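Local structure of S-adenosylmethionine-dependent methyltransferase (Clostridium acetobutylicum, 1Y8C) at residues Asn4-Ile9 against Phe183-Gly188; Val32-Val37 against Gly135-Phe140; Asn218-Val223 against Leu241-Gly246. The protein is assigned to the S-adenosylmethionine-dependent methyltransferases and probably transfers a methyl group from that cofactor to a substrate that is not identified. All blocks are in the same frame, centred on the assembly; numbering follows the deposited sequence.

Contact 1. Residues Asn4-Ile9 against Phe183-Gly188; sequences NKFAHI and FFVRDG
The first torsions of F6 and F183 aim their two rings at each other. CG of F6 stands anti to its backbone N (chi1 180°), which carries the ring off helix 3-15 toward the strand. CG of F183 lies beside its own backbone N (chi1 -78°), which turns a ring face to the helix. The result is a T-shaped pair. The centroids are 5.0 Å apart and the planes meet at 88°. F6 gives the edge: its CZ is 3.5 Å from CD1 of F183. CE1 of F6 sits above the F183 ring, toward the rim rather than over the middle.

V185, two residues on, is turned to the helix like F183, while F184 between them points away. The two methyls of V185 serve different neighbours. CG2 comes to the edge of the F6 ring, 4.5 Å from CD1 of F6. CG1 is loosely met by CD1 of I9 at 4.4 Å. The same CG1 is passed by the K5 chain, which bends at chi3 and leaves NZ 3.8 Å from it. K5 and V185 run alongside in opposite directions.

More aromatic groups continue the cluster. F6 also stacks with F194 of the neighbouring strand 191-201, and F183 meets Y166. Y10 and I14, further along helix 3-15, also touch F183. The helix thus lies on one face of the four-stranded antiparallel sheet.

No hydrogen bond joins the two segments. The helix is held here by ring and methyl contacts. The K5 ammonium is 5.8 Å from OD1 of D187, too far for a salt bridge, so any attraction is probably weak. This makes an apolar joint, with the charged K5 chain at its exposed margin.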
loop_
_atom_site.group_PDB
_atom_site.type_symbol
_atom_site.label_atom_id
_atom_site.label_comp_id
_atom_site.label_asym_id
_atom_site.label_seq_id
_atom_site.Cartn_x
_atom_site.Cartn_y
_atom_site.Cartn_z
ATOM N N ASN A 4 15.608 1.635 4.456
ATOM C CA ASN A 4 14.567 2.581 4.829
ATOM C C ASN A 4 14.775 3.857 4.003
ATOM O O ASN A 4 13.816 4.439 3.495
ATOM C CB ASN A 4 14.639 2.882 6.336
ATOM C CG ASN A 4 13.639 3.948 6.776
ATOM O OD1 ASN A 4 12.442 3.863 6.481
ATOM N ND2 ASN A 4 14.126 4.952 7.499
ATOM N N LYS A 5 16.033 4.269 3.854
ATOM C CA LYS A 5 16.364 5.465 3.085
ATOM C C LYS A 5 15.923 5.251 1.644
ATOM O O LYS A 5 15.272 6.105 1.040
ATOM C CB LYS A 5 17.874 5.718 3.119
ATOM C CG LYS A 5 18.318 7.057 2.533
ATOM C CD LYS A 5 19.822 7.064 2.249
ATOM C CE LYS A 5 20.167 6.045 1.149
ATOM N NZ LYS A 5 21.629 5.834 0.921
ATOM N N PHE A 6 16.289 4.097 1.103
ATOM C CA PHE A 6 15.943 3.744 -0.264
ATOM C C PHE A 6 14.418 3.758 -0.450
ATOM O O PHE A 6 13.911 4.214 -1.481
ATOM C CB PHE A 6 16.508 2.359 -0.603
ATOM C CG PHE A 6 16.189 1.909 -1.997
ATOM C CD1 PHE A 6 16.757 2.545 -3.097
ATOM C CD2 PHE A 6 15.264 0.894 -2.216
ATOM C CE1 PHE A 6 16.402 2.176 -4.391
ATOM C CE2 PHE A 6 14.905 0.522 -3.502
ATOM C CZ PHE A 6 15.473 1.164 -4.593
ATOM N N ALA A 7 13.693 3.261 0.547
ATOM C CA ALA A 7 12.236 3.240 0.484
ATOM C C ALA A 7 11.676 4.659 0.304
ATOM O O ALA A 7 10.697 4.864 -0.423
ATOM C CB ALA A 7 11.664 2.608 1.756
ATOM N N HIS A 8 12.286 5.631 0.979
ATOM C CA HIS A 8 11.843 7.017 0.869
ATOM C C HIS A 8 12.135 7.500 -0.541
ATOM O O HIS A 8 11.284 8.102 -1.194
ATOM C CB HIS A 8 12.567 7.907 1.885
ATOM C CG HIS A 8 12.169 7.649 3.306
ATOM N ND1 HIS A 8 10.884 7.845 3.767
ATOM C CD2 HIS A 8 12.882 7.207 4.369
ATOM C CE1 HIS A 8 10.824 7.535 5.049
ATOM N NE2 HIS A 8 12.024 7.144 5.439
ATOM N N ILE A 9 13.346 7.224 -1.010
ATOM C CA ILE A 9 13.735 7.629 -2.348
ATOM C C ILE A 9 12.724 7.098 -3.362
ATOM O O ILE A 9 12.237 7.841 -4.211
ATOM C CB ILE A 9 15.141 7.096 -2.705
ATOM C CG1 ILE A 9 16.171 7.673 -1.726
ATOM C CG2 ILE A 9 15.487 7.469 -4.146
ATOM C CD1 ILE A 9 17.565 7.099 -1.875
ATOM N N PHE A 183 18.506 1.401 -9.948
ATOM C CA PHE A 183 18.884 2.569 -9.175
ATOM C C PHE A 183 20.363 2.543 -8.918
ATOM O O PHE A 183 20.972 1.489 -8.851
ATOM C CB PHE A 183 18.193 2.593 -7.807
ATOM C CG PHE A 183 16.774 3.039 -7.850
ATOM C CD1 PHE A 183 15.742 2.110 -7.957
ATOM C CD2 PHE A 183 16.469 4.394 -7.821
ATOM C CE1 PHE A 183 14.421 2.525 -8.035
ATOM C CE2 PHE A 183 15.159 4.823 -7.900
ATOM C CZ PHE A 183 14.124 3.887 -8.009
ATOM N N PHE A 184 20.932 3.727 -8.778
ATOM C CA PHE A 184 22.337 3.889 -8.460
ATOM C C PHE A 184 22.307 5.011 -7.448
ATOM O O PHE A 184 21.961 6.138 -7.783
ATOM C CB PHE A 184 23.130 4.309 -9.690
ATOM C CG PHE A 184 23.544 3.166 -10.555
ATOM C CD1 PHE A 184 22.848 2.868 -11.719
ATOM C CD2 PHE A 184 24.627 2.366 -10.191
ATOM C CE1 PHE A 184 23.226 1.783 -12.511
ATOM C CE2 PHE A 184 25.014 1.283 -10.973
ATOM C CZ PHE A 184 24.315 0.986 -12.134
ATOM N N VAL A 185 22.625 4.693 -6.203
ATOM C CA VAL A 185 22.609 5.699 -5.157
ATOM C C VAL A 185 24.012 6.081 -4.726
ATOM O O VAL A 185 24.881 5.224 -4.577
ATOM C CB VAL A 185 21.842 5.208 -3.923
ATOM C CG1 VAL A 185 21.766 6.320 -2.887
ATOM C CG2 VAL A 185 20.440 4.761 -4.328
ATOM N N ARG A 186 24.228 7.379 -4.531
ATOM C CA ARG A 186 25.530 7.890 -4.109
ATOM C C ARG A 186 25.867 7.419 -2.695
ATOM O O ARG A 186 25.007 7.395 -1.817
ATOM C CB ARG A 186 25.522 9.422 -4.136
ATOM C CG ARG A 186 26.413 10.054 -5.196
ATOM C CD ARG A 186 27.885 9.898 -4.850
ATOM N NE ARG A 186 28.233 10.534 -3.579
ATOM C CZ ARG A 186 28.081 11.831 -3.314
ATOM N NH1 ARG A 186 27.580 12.650 -4.233
ATOM N NH2 ARG A 186 28.440 12.314 -2.126
ATOM N N ASP A 187 27.124 7.049 -2.486
ATOM C CA ASP A 187 27.594 6.599 -1.180
ATOM C C ASP A 187 29.029 7.090 -1.033
ATOM O O ASP A 187 29.932 6.332 -0.671
ATOM C CB ASP A 187 27.534 5.069 -1.086
ATOM C CG ASP A 187 27.880 4.545 0.305
ATOM O OD1 ASP A 187 27.349 5.086 1.303
ATOM O OD2 ASP A 187 28.663 3.570 0.404
ATOM N N GLY A 188 29.227 8.370 -1.340
ATOM C CA GLY A 188 30.553 8.952 -1.262
ATOM C C GLY A 188 31.223 8.989 -2.621
ATOM O O GLY A 188 30.744 9.649 -3.539
#

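Contact 2. Residues Val32-Val37 against Gly135-Phe140; sequences VENNLV and GGVFIF
L36 and V137 make the main apolar contact. CD1 of L36 lies 3.9 Å from CG2 of V137, and the two side chains meet at a slant. The backbone of L36 points its side chain past the strand, but CG is anti to the backbone N (chi1 -162°), and this brings CD1 back to it. N34 adds its aliphatic part. Its CB is 4.1 Å from the same CG2, and the two side chains cross at about a right angle. One methyl of V137 therefore serves both loop residues.

Other contacts are side chain on backbone. CD1 of L36 is 4.0 Å from N of V137 and 4.4 Å from CA of G136. It also comes within 4.3 Å of O of G135. The glycines at this end of the strand present main chain to the leucine.

Polar bonds shape the loop but do not cross the contact. N35, with positive phi, is the C-prime residue of a Schellman motif that ends helix 20-32. Its N bonds O of V32 at 3.1 Å. N of L36 bonds O of C31, so the motif also places L36. The amide of N34 is turned to the helix, where ND2 bonds the carbonyl O of K30.

The contact lies between helix 20-32 and strand 40-44. L36 also touches L104 of strand 104-107 and the loop residues F59 and D103. V137 is in strand 136-143, between strands 104-107 and 237-244, and also packs on L241. The far face of the strand is covered by helix 118-129, through F138 on Y124 and V128.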
loop_
_atom_site.group_PDB
_atom_site.type_symbol
_atom_site.label_atom_id
_atom_site.label_comp_id
_atom_site.label_asym_id
_atom_site.label_seq_id
_atom_site.Cartn_x
_atom_site.Cartn_y
_atom_site.Cartn_z
ATOM N N VAL A 32 -12.719 8.477 12.461
ATOM C CA VAL A 32 -13.542 9.255 13.368
ATOM C C VAL A 32 -14.952 9.414 12.807
ATOM O O VAL A 32 -15.923 9.303 13.539
ATOM C CB VAL A 32 -12.921 10.638 13.626
ATOM C CG1 VAL A 32 -13.902 11.514 14.378
ATOM C CG2 VAL A 32 -11.643 10.486 14.419
ATOM N N GLU A 33 -15.069 9.657 11.508
ATOM C CA GLU A 33 -16.387 9.806 10.913
ATOM C C GLU A 33 -17.169 8.500 10.984
ATOM O O GLU A 33 -18.366 8.474 10.705
ATOM C CB GLU A 33 -16.280 10.233 9.451
ATOM C CG GLU A 33 -15.730 11.632 9.217
ATOM C CD GLU A 33 -15.452 11.898 7.738
ATOM O OE1 GLU A 33 -16.195 11.341 6.882
ATOM O OE2 GLU A 33 -14.502 12.668 7.439
ATOM N N ASN A 34 -16.498 7.414 11.352
ATOM C CA ASN A 34 -17.155 6.110 11.439
ATOM C C ASN A 34 -17.248 5.580 12.868
ATOM O O ASN A 34 -17.346 4.367 13.092
ATOM C CB ASN A 34 -16.422 5.109 10.540
ATOM C CG ASN A 34 -16.733 5.316 9.062
ATOM O OD1 ASN A 34 -17.816 4.965 8.583
ATOM N ND2 ASN A 34 -15.789 5.899 8.337
ATOM N N ASN A 35 -17.225 6.505 13.825
ATOM C CA ASN A 35 -17.310 6.180 15.245
ATOM C C ASN A 35 -16.417 5.003 15.623
ATOM O O ASN A 35 -16.757 4.201 16.490
ATOM C CB ASN A 35 -18.760 5.860 15.615
ATOM C CG ASN A 35 -19.738 6.894 15.089
ATOM O OD1 ASN A 35 -19.519 8.097 15.229
ATOM N ND2 ASN A 35 -20.833 6.426 14.486
ATOM N N LEU A 36 -15.267 4.911 14.975
ATOM C CA LEU A 36 -14.350 3.809 15.222
ATOM C C LEU A 36 -13.750 3.813 16.620
ATOM O O LEU A 36 -13.457 4.868 17.187
ATOM C CB LEU A 36 -13.208 3.834 14.201
ATOM C CG LEU A 36 -12.390 2.560 14.009
ATOM C CD1 LEU A 36 -12.901 1.825 12.793
ATOM C CD2 LEU A 36 -10.923 2.902 13.825
ATOM N N VAL A 37 -13.572 2.618 17.171
ATOM C CA VAL A 37 -12.961 2.483 18.480
ATOM C C VAL A 37 -11.514 2.124 18.201
ATOM O O VAL A 37 -11.231 1.070 17.636
ATOM C CB VAL A 37 -13.608 1.367 19.280
ATOM C CG1 VAL A 37 -12.939 1.270 20.627
ATOM C CG2 VAL A 37 -15.104 1.629 19.429
ATOM N N GLY A 135 -18.273 -3.629 12.421
ATOM C CA GLY A 135 -18.218 -2.189 12.562
ATOM C C GLY A 135 -16.834 -1.648 12.267
ATOM O O GLY A 135 -16.586 -0.451 12.394
ATOM N N GLY A 136 -15.921 -2.530 11.873
ATOM C CA GLY A 136 -14.568 -2.093 11.568
ATOM C C GLY A 136 -14.442 -1.562 10.143
ATOM O O GLY A 136 -15.303 -1.823 9.297
ATOM N N VAL A 137 -13.362 -0.828 9.871
ATOM C CA VAL A 137 -13.141 -0.253 8.550
ATOM C C VAL A 137 -11.874 -0.772 7.884
ATOM O O VAL A 137 -10.875 -1.036 8.553
ATOM C CB VAL A 137 -13.072 1.296 8.633
ATOM C CG1 VAL A 137 -12.801 1.887 7.261
ATOM C CG2 VAL A 137 -14.379 1.843 9.174
ATOM N N PHE A 138 -11.936 -0.934 6.561
ATOM C CA PHE A 138 -10.797 -1.403 5.770
ATOM C C PHE A 138 -10.486 -0.368 4.688
ATOM O O PHE A 138 -11.326 -0.079 3.830
ATOM C CB PHE A 138 -11.102 -2.766 5.127
ATOM C CG PHE A 138 -10.069 -3.210 4.108
ATOM C CD1 PHE A 138 -8.707 -2.947 4.310
ATOM C CD2 PHE A 138 -10.456 -3.918 2.964
ATOM C CE1 PHE A 138 -7.737 -3.373 3.388
ATOM C CE2 PHE A 138 -9.504 -4.351 2.032
ATOM C CZ PHE A 138 -8.131 -4.079 2.248
ATOM N N ILE A 139 -9.276 0.181 4.738
ATOM C CA ILE A 139 -8.839 1.201 3.790
ATOM C C ILE A 139 -7.633 0.749 2.958
ATOM O O ILE A 139 -6.615 0.321 3.502
ATOM C CB ILE A 139 -8.492 2.513 4.551
ATOM C CG1 ILE A 139 -9.730 3.004 5.300
ATOM C CG2 ILE A 139 -8.010 3.573 3.593
ATOM C CD1 ILE A 139 -9.523 4.271 6.104
ATOM N N PHE A 140 -7.754 0.838 1.637
ATOM C CA PHE A 140 -6.668 0.444 0.746
ATOM C C PHE A 140 -6.721 1.264 -0.534
ATOM O O PHE A 140 -7.770 1.800 -0.889
ATOM C CB PHE A 140 -6.777 -1.042 0.399
ATOM C CG PHE A 140 -7.916 -1.372 -0.535
ATOM C CD1 PHE A 140 -7.698 -1.516 -1.900
ATOM C CD2 PHE A 140 -9.207 -1.560 -0.048
ATOM C CE1 PHE A 140 -8.747 -1.847 -2.762
ATOM C CE2 PHE A 140 -10.268 -1.894 -0.914
ATOM C CZ PHE A 140 -10.037 -2.037 -2.268
#

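Contact 3. Residues Asn218-Val223 against Leu241-Gly246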
loop_
_atom_site.group_PDB
_atom_site.type_symbol
_atom_site.label_atom_id
_atom_site.label_comp_id
_atom_site.label_asym_id
_atom_site.label_seq_id
_atom_site.Cartn_x
_atom_site.Cartn_y
_atom_site.Cartn_z
ATOM N N ASN A 218 -18.710 -4.142 1.877
ATOM C CA ASN A 218 -19.519 -3.058 1.307
ATOM C C ASN A 218 -18.699 -1.763 1.188
ATOM O O ASN A 218 -17.905 -1.431 2.076
ATOM C CB ASN A 218 -20.767 -2.819 2.183
ATOM C CG ASN A 218 -21.675 -1.706 1.643
ATOM O OD1 ASN A 218 -22.187 -1.793 0.520
ATOM N ND2 ASN A 218 -21.879 -0.658 2.449
ATOM N N ILE A 219 -18.893 -1.030 0.093
ATOM C CA ILE A 219 -18.156 0.216 -0.118
ATOM C C ILE A 219 -18.761 1.386 0.651
ATOM O O ILE A 219 -19.955 1.667 0.544
ATOM C CB ILE A 219 -18.086 0.584 -1.623
ATOM C CG1 ILE A 219 -17.409 -0.540 -2.403
ATOM C CG2 ILE A 219 -17.278 1.864 -1.815
ATOM C CD1 ILE A 219 -17.324 -0.279 -3.882
ATOM N N LEU A 220 -17.926 2.060 1.434
ATOM C CA LEU A 220 -18.368 3.195 2.233
ATOM C C LEU A 220 -17.968 4.497 1.555
ATOM O O LEU A 220 -18.503 5.564 1.852
ATOM C CB LEU A 220 -17.750 3.126 3.633
ATOM C CG LEU A 220 -18.707 2.870 4.806
ATOM C CD1 LEU A 220 -19.569 1.643 4.539
ATOM C CD2 LEU A 220 -17.902 2.686 6.076
ATOM N N ASP A 221 -17.017 4.410 0.639
ATOM C CA ASP A 221 -16.578 5.587 -0.066
ATOM C C ASP A 221 -15.469 5.225 -1.026
ATOM O O ASP A 221 -14.678 4.324 -0.764
ATOM C CB ASP A 221 -16.095 6.660 0.912
ATOM C CG ASP A 221 -16.443 8.076 0.444
ATOM O OD1 ASP A 221 -16.400 8.332 -0.784
ATOM O OD2 ASP A 221 -16.745 8.929 1.308
ATOM N N LYS A 222 -15.442 5.938 -2.148
ATOM C CA LYS A 222 -14.454 5.754 -3.197
ATOM C C LYS A 222 -13.994 7.149 -3.614
ATOM O O LYS A 222 -14.684 7.840 -4.369
ATOM C CB LYS A 222 -15.078 5.034 -4.390
ATOM C CG LYS A 222 -14.079 4.771 -5.496
ATOM C CD LYS A 222 -14.635 3.898 -6.612
ATOM C CE LYS A 222 -15.799 4.558 -7.349
ATOM N NZ LYS A 222 -16.206 3.773 -8.559
ATOM N N VAL A 223 -12.827 7.556 -3.122
ATOM C CA VAL A 223 -12.299 8.879 -3.428
ATOM C C VAL A 223 -10.994 8.891 -4.222
ATOM O O VAL A 223 -10.425 7.846 -4.553
ATOM C CB VAL A 223 -12.062 9.676 -2.146
ATOM C CG1 VAL A 223 -13.337 9.716 -1.325
ATOM C CG2 VAL A 223 -10.903 9.058 -1.355
ATOM N N LEU A 241 -12.729 2.723 0.769
ATOM C CA LEU A 241 -13.040 2.635 2.183
ATOM C C LEU A 241 -14.217 1.670 2.300
ATOM O O LEU A 241 -15.319 1.973 1.856
ATOM C CB LEU A 241 -13.432 4.002 2.705
ATOM C CG LEU A 241 -12.994 4.170 4.152
ATOM C CD1 LEU A 241 -12.266 5.503 4.290
ATOM C CD2 LEU A 241 -14.194 4.072 5.086
ATOM N N VAL A 242 -13.976 0.504 2.896
ATOM C CA VAL A 242 -15.019 -0.502 3.029
ATOM C C VAL A 242 -15.180 -1.041 4.449
ATOM O O VAL A 242 -14.357 -0.775 5.333
ATOM C CB VAL A 242 -14.750 -1.687 2.072
ATOM C CG1 VAL A 242 -14.285 -1.161 0.722
ATOM C CG2 VAL A 242 -13.716 -2.627 2.673
ATOM N N LYS A 243 -16.257 -1.801 4.645
ATOM C CA LYS A 243 -16.566 -2.417 5.933
ATOM C C LYS A 243 -17.292 -3.739 5.714
ATOM O O LYS A 243 -17.676 -4.068 4.589
ATOM C CB LYS A 243 -17.447 -1.504 6.793
ATOM C CG LYS A 243 -18.794 -1.170 6.193
ATOM C CD LYS A 243 -19.819 -0.837 7.269
ATOM C CE LYS A 243 -19.356 0.291 8.202
ATOM N NZ LYS A 243 -18.584 -0.173 9.408
ATOM N N LEU A 244 -17.477 -4.493 6.796
ATOM C CA LEU A 244 -18.153 -5.782 6.727
ATOM C C LEU A 244 -19.601 -5.605 6.359
ATOM O O LEU A 244 -20.338 -4.915 7.060
ATOM C CB LEU A 244 -18.079 -6.487 8.067
ATOM C CG LEU A 244 -17.316 -7.795 8.089
ATOM C CD1 LEU A 244 -15.970 -7.646 7.414
ATOM C CD2 LEU A 244 -17.158 -8.200 9.536
ATOM N N GLY A 245 -20.010 -6.242 5.266
ATOM C CA GLY A 245 -21.386 -6.130 4.824
ATOM C C GLY A 245 -22.207 -7.380 5.072
ATOM O O GLY A 245 -23.087 -7.400 5.938
ATOM N N GLY A 246 -21.915 -8.427 4.307
ATOM C CA GLY A 246 -22.643 -9.675 4.446
ATOM C C GLY A 246 -24.056 -9.596 3.891
ATOM O O GLY A 246 -25.018 -9.798 4.671
ATOM O OXT GLY A 246 -24.201 -9.334 2.674
#
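N218 to D221 pairs antiparallel with K243 to L241, and a classic beta bulge sets L220 and D221 together against L241.

L220 covers the K243 chain. Its CD1 is 3.4 Å from CG of K243, and its CD2 lies near CE. K243 starts in the position between backbone N and carbonyl carbon (chi1 61°) and bends again at chi3 and chi4, which keeps its methylenes beside the leucine. CB of L220 is also 4.0 Å from CD2 of L241. I219 and V242 form the non-hydrogen-bonded pair on the other face, with their CG1 atoms 4.5 Å apart. L212 of helix 205-214 packs on both.

Backbone bonds hold the two strands together, with apolar carbon on each face of the sheet. N218 and K243 are a hydrogen-bonded pair, and N of N218 is 2.9 Å from O of K243. At the bulge, O of L241 accepts two N-H groups. N of L220 is 2.6 Å from it, while N of D221 bonds it only weakly at 3.2 Å. Pairing resumes with D221 and L241, where N of L241 bonds O of D221. The bulge thus takes in one extra residue without ending the pairing. K243 contributes its methylenes here, not its charge.

How the contacts relate
Contacts 2 and 3 are neighbours, with centres 10 Å apart. Both reach the seven-stranded mixed sheet, through strands 136-143 and 237-244. Its strand order 3-2-1-4-5-7-6 is that of class I methyltransferases. N of F138 is 2.7 Å from O of V242, a probable hydrogen bond that joins them. CG1 of V137 packs on CD2 of L241. Contact 1 sets helix 3-15 on the separate antiparallel sheet, across the chain's centre. Its centre is 35 Å from contact 2 and 37 Å from contact 3. N4, A7 and H8 of the same helix touch T48 and N50, in the glycine-rich loop after strand 40-44. In this family that loop binds the cofactor, so contact 1 probably lies close to the cofactor site.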